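TRAP dicarboxylate transporter, DctP subunit (Ochrobactrum anthropi, PDB 4P47) probably binds a small organic acid in the periplasm and delivers it to a TRAP-type membrane transporter. Local coordinates at residues A107-F112 with Q236-I241. Numbering follows the deposited sequence.
Sequences AVDLPF and QYNPQI
Val108 sets its CB 4.1 Å from CG of the Pro239 ring, the apolar end of a contact in which the loop before helix 117-125 runs roughly antiparallel (162° by CA directions) to strand 229-245, a long strand of the two-domain periplasmic binding protein fold. Val108 also packs on Phe128 and Leu132 of helix 127-133. Its carbonyl O lies 3.3 Å from Tyr237 O; these two acceptors cannot bond directly. One water sits 2.8 Å from Val108 O and 2.7 Å from Leu110 O and accepts from Tyr237 N at 2.9 Å, so loop and strand are joined here through water, with no direct backbone hydrogen bond between the two segments. Asp109 reaches the strand directly through its backbone O and through water at its carboxylate. The backbone O receives Gln236 NE2 at 2.9 Å, with an N-H...O angle of 167°; the donor lies in the carbonyl plane, on a lone pair, and Asp109 O almost in the plane of the Gln236 side-chain amide. Gln236 CG stands anti to its own carbonyl carbon (chi1 -70°) and the chain extends beyond it, carrying the amide up to the loop. Truncating Gln236 to an alanine is likely to leave Asp109 O without this donor and to open a gap beside Pro111 CA. Asp109 OD1 stays 4.2 Å from Asn238 ND2, and two waters beside OD1 both accept from ND2, one also reaching Tyr237 O, while Asn238 OD1 bonds Arg152 on the adjoining strand 141-156. Beyond Leu110, Pro111 rests its CA 4.4 Å from Gln236 CG, alongside the aliphatic part of that side chain.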
ATOM      1  N   ALA A 107       4.166  10.195  -4.622  1.00  7.60           N
ATOM      2  CA  ALA A 107       3.094  10.056  -5.597  1.00  8.51           C
ATOM      3  C   ALA A 107       2.181   8.855  -5.278  1.00  8.79           C
ATOM      4  O   ALA A 107       0.988   8.893  -5.569  1.00  8.37           O
ATOM      5  CB  ALA A 107       3.646   9.941  -7.036  1.00  8.57           C
ATOM      6  N   VAL A 108       2.720   7.780  -4.703  1.00  7.11           N
ATOM      7  CA  VAL A 108       1.879   6.599  -4.469  1.00  7.02           C
ATOM      8  C   VAL A 108       0.878   6.811  -3.343  1.00  6.78           C
ATOM      9  O   VAL A 108      -0.064   6.043  -3.209  1.00  7.42           O
ATOM     10  CB  VAL A 108       2.683   5.306  -4.196  1.00  7.06           C
ATOM     11  CG1 VAL A 108       3.695   5.040  -5.309  1.00  8.92           C
ATOM     12  CG2 VAL A 108       3.353   5.300  -2.833  1.00  7.65           C
ATOM     13  N   ASP A 109       1.071   7.849  -2.544  1.00  6.52           N
ATOM     14  CA  ASP A 109       0.126   8.210  -1.494  1.00  7.09           C
ATOM     15  C   ASP A 109      -0.964   9.198  -1.953  1.00  6.29           C
ATOM     16  O   ASP A 109      -1.843   9.542  -1.172  1.00  6.92           O
ATOM     17  CB  ASP A 109       0.872   8.824  -0.310  1.00  8.07           C
ATOM     18  CG  ASP A 109       1.630   7.799   0.523  1.00  7.68           C
ATOM     19  OD1 ASP A 109       1.275   6.601   0.510  1.00 10.26           O
ATOM     20  OD2 ASP A 109       2.543   8.211   1.254  1.00 12.70           O
ATOM     21  N   LEU A 110      -0.919   9.676  -3.193  1.00  7.02           N
ATOM     22  CA  LEU A 110      -1.915  10.652  -3.643  1.00  8.07           C
ATOM     23  C   LEU A 110      -3.302  10.019  -3.664  1.00  7.55           C
ATOM     24  O   LEU A 110      -3.450   8.828  -3.887  1.00  9.29           O
ATOM     25  CB  LEU A 110      -1.537  11.209  -5.034  1.00  8.20           C
ATOM     26  CG  LEU A 110      -0.244  12.032  -5.082  1.00  9.82           C
ATOM     27  CD1 LEU A 110       0.143  12.326  -6.529  1.00 12.89           C
ATOM     28  CD2 LEU A 110      -0.340  13.335  -4.285  1.00 13.84           C
ATOM     29  N   PRO A 111      -4.323  10.831  -3.409  1.00  8.25           N
ATOM     30  CA  PRO A 111      -5.665  10.241  -3.270  1.00  9.25           C
ATOM     31  C   PRO A 111      -6.428   9.841  -4.527  1.00  9.66           C
ATOM     32  O   PRO A 111      -6.304  10.436  -5.611  1.00 10.79           O
ATOM     33  CB  PRO A 111      -6.450  11.304  -2.487  1.00 10.83           C
ATOM     34  CG  PRO A 111      -5.684  12.564  -2.627  1.00 15.91           C
ATOM     35  CD  PRO A 111      -4.242  12.225  -2.955  1.00 10.75           C
ATOM     36  N   PHE A 112      -7.260   8.819  -4.342  1.00  8.14           N
ATOM     37  CA  PHE A 112      -8.214   8.360  -5.345  1.00  9.05           C
ATOM     38  C   PHE A 112      -7.579   8.000  -6.693  1.00  9.49           C
ATOM     39  O   PHE A 112      -8.199   8.168  -7.751  1.00 12.77           O
ATOM     40  CB  PHE A 112      -9.337   9.398  -5.543  1.00 10.70           C
ATOM     41  CG  PHE A 112     -10.067   9.755  -4.275  1.00  8.92           C
ATOM     42  CD1 PHE A 112     -10.910   8.842  -3.651  1.00  7.34           C
ATOM     43  CD2 PHE A 112      -9.912  11.003  -3.692  1.00 10.06           C
ATOM     44  CE1 PHE A 112     -11.576   9.174  -2.493  1.00  8.80           C
ATOM     45  CE2 PHE A 112     -10.593  11.334  -2.531  1.00  9.58           C
ATOM     46  CZ  PHE A 112     -11.424  10.404  -1.926  1.00  9.20           C
ATOM     47  N   GLN A 236      -6.959   6.171  -0.627  1.00  5.94           N
ATOM     48  CA  GLN A 236      -5.584   5.928  -1.017  1.00  6.40           C
ATOM     49  C   GLN A 236      -5.429   4.434  -1.258  1.00  5.92           C
ATOM     50  O   GLN A 236      -6.267   3.639  -0.851  1.00  6.35           O
ATOM     51  CB  GLN A 236      -4.627   6.345   0.088  1.00  6.35           C
ATOM     52  CG  GLN A 236      -4.549   7.840   0.298  1.00  6.36           C
ATOM     53  CD  GLN A 236      -3.862   8.140   1.591  1.00  6.79           C
ATOM     54  OE1 GLN A 236      -4.396   7.864   2.686  1.00  7.70           O
ATOM     55  NE2 GLN A 236      -2.662   8.669   1.508  1.00  8.13           N
ATOM     56  N   TYR A 237      -4.354   4.075  -1.949  1.00  6.82           N
ATOM     57  CA  TYR A 237      -3.990   2.691  -2.204  1.00  7.35           C
ATOM     58  C   TYR A 237      -2.561   2.536  -1.755  1.00  6.57           C
ATOM     59  O   TYR A 237      -1.726   3.350  -2.123  1.00  7.08           O
ATOM     60  CB  TYR A 237      -4.084   2.359  -3.682  1.00  7.47           C
ATOM     61  CG  TYR A 237      -3.650   0.930  -3.988  1.00  8.64           C
ATOM     62  CD1 TYR A 237      -4.489  -0.147  -3.733  1.00  7.91           C
ATOM     63  CD2 TYR A 237      -2.405   0.664  -4.539  1.00  8.65           C
ATOM     64  CE1 TYR A 237      -4.087  -1.454  -4.012  1.00  8.93           C
ATOM     65  CE2 TYR A 237      -2.015  -0.632  -4.838  1.00  9.72           C
ATOM     66  CZ  TYR A 237      -2.857  -1.673  -4.574  1.00  8.39           C
ATOM     67  OH  TYR A 237      -2.447  -2.957  -4.886  1.00 11.15           O
ATOM     68  N   ASN A 238      -2.280   1.487  -0.981  1.00  7.01           N
ATOM     69  CA  ASN A 238      -0.937   1.183  -0.501  1.00  7.60           C
ATOM     70  C   ASN A 238      -0.321   0.007  -1.281  1.00  9.04           C
ATOM     71  O   ASN A 238      -0.591  -1.157  -0.969  1.00  7.42           O
ATOM     72  CB  ASN A 238      -0.931   0.807   1.008  1.00  7.41           C
ATOM     73  CG  ASN A 238      -1.298   1.955   1.968  1.00  6.95           C
ATOM     74  OD1 ASN A 238      -1.815   1.709   3.065  1.00  7.09           O
ATOM     75  ND2 ASN A 238      -0.980   3.167   1.595  1.00  8.54           N
ATOM     76  N   PRO A 239       0.521   0.303  -2.285  1.00  6.47           N
ATOM     77  CA  PRO A 239       1.347  -0.742  -2.874  1.00  6.32           C
ATOM     78  C   PRO A 239       2.533  -0.969  -1.979  1.00  8.84           C
ATOM     79  O   PRO A 239       2.955  -0.029  -1.291  1.00  8.16           O
ATOM     80  CB  PRO A 239       1.802  -0.126  -4.200  1.00  7.95           C
ATOM     81  CG  PRO A 239       1.783   1.329  -3.984  1.00  9.19           C
ATOM     82  CD  PRO A 239       0.813   1.622  -2.862  1.00  7.51           C
ATOM     83  N   GLN A 240       3.066  -2.179  -1.966  1.00  6.78           N
ATOM     84  CA  GLN A 240       4.321  -2.423  -1.288  1.00  7.58           C
ATOM     85  C   GLN A 240       5.418  -2.566  -2.311  1.00  7.09           C
ATOM     86  O   GLN A 240       5.167  -2.954  -3.473  1.00  9.74           O
ATOM     87  CB  GLN A 240       4.241  -3.637  -0.398  1.00  7.78           C
ATOM     88  CG  GLN A 240       3.147  -3.468   0.635  1.00  8.26           C
ATOM     89  CD  GLN A 240       3.443  -4.187   1.902  1.00  8.06           C
ATOM     90  OE1 GLN A 240       3.881  -5.342   1.894  1.00 10.07           O
ATOM     91  NE2 GLN A 240       3.200  -3.521   3.015  1.00  9.01           N
ATOM     92  N   ILE A 241       6.619  -2.173  -1.956  1.00  6.06           N
ATOM     93  CA  ILE A 241       7.758  -2.380  -2.839  1.00  6.00           C
ATOM     94  C   ILE A 241       8.691  -3.390  -2.185  1.00  5.81           C
ATOM     95  O   ILE A 241       9.022  -3.318  -0.986  1.00  7.23           O
ATOM     96  CB  ILE A 241       8.472  -1.059  -3.186  1.00  6.60           C
ATOM     97  CG1 ILE A 241       9.605  -1.318  -4.173  1.00  7.63           C
ATOM     98  CG2 ILE A 241       8.962  -0.354  -1.938  1.00  7.73           C
ATOM     99  CD1 ILE A 241      10.177  -0.047  -4.780  1.00  8.79           C
TER
HETATM  100  O   HOH W   1      -2.860   6.269  -3.087  1.00  9.46           O
HETATM  101  O   HOH W   2       0.434   4.423  -0.686  1.00  8.58           O
HETATM  102  O   HOH W   3      -0.158   5.688   2.823  1.00 11.10           O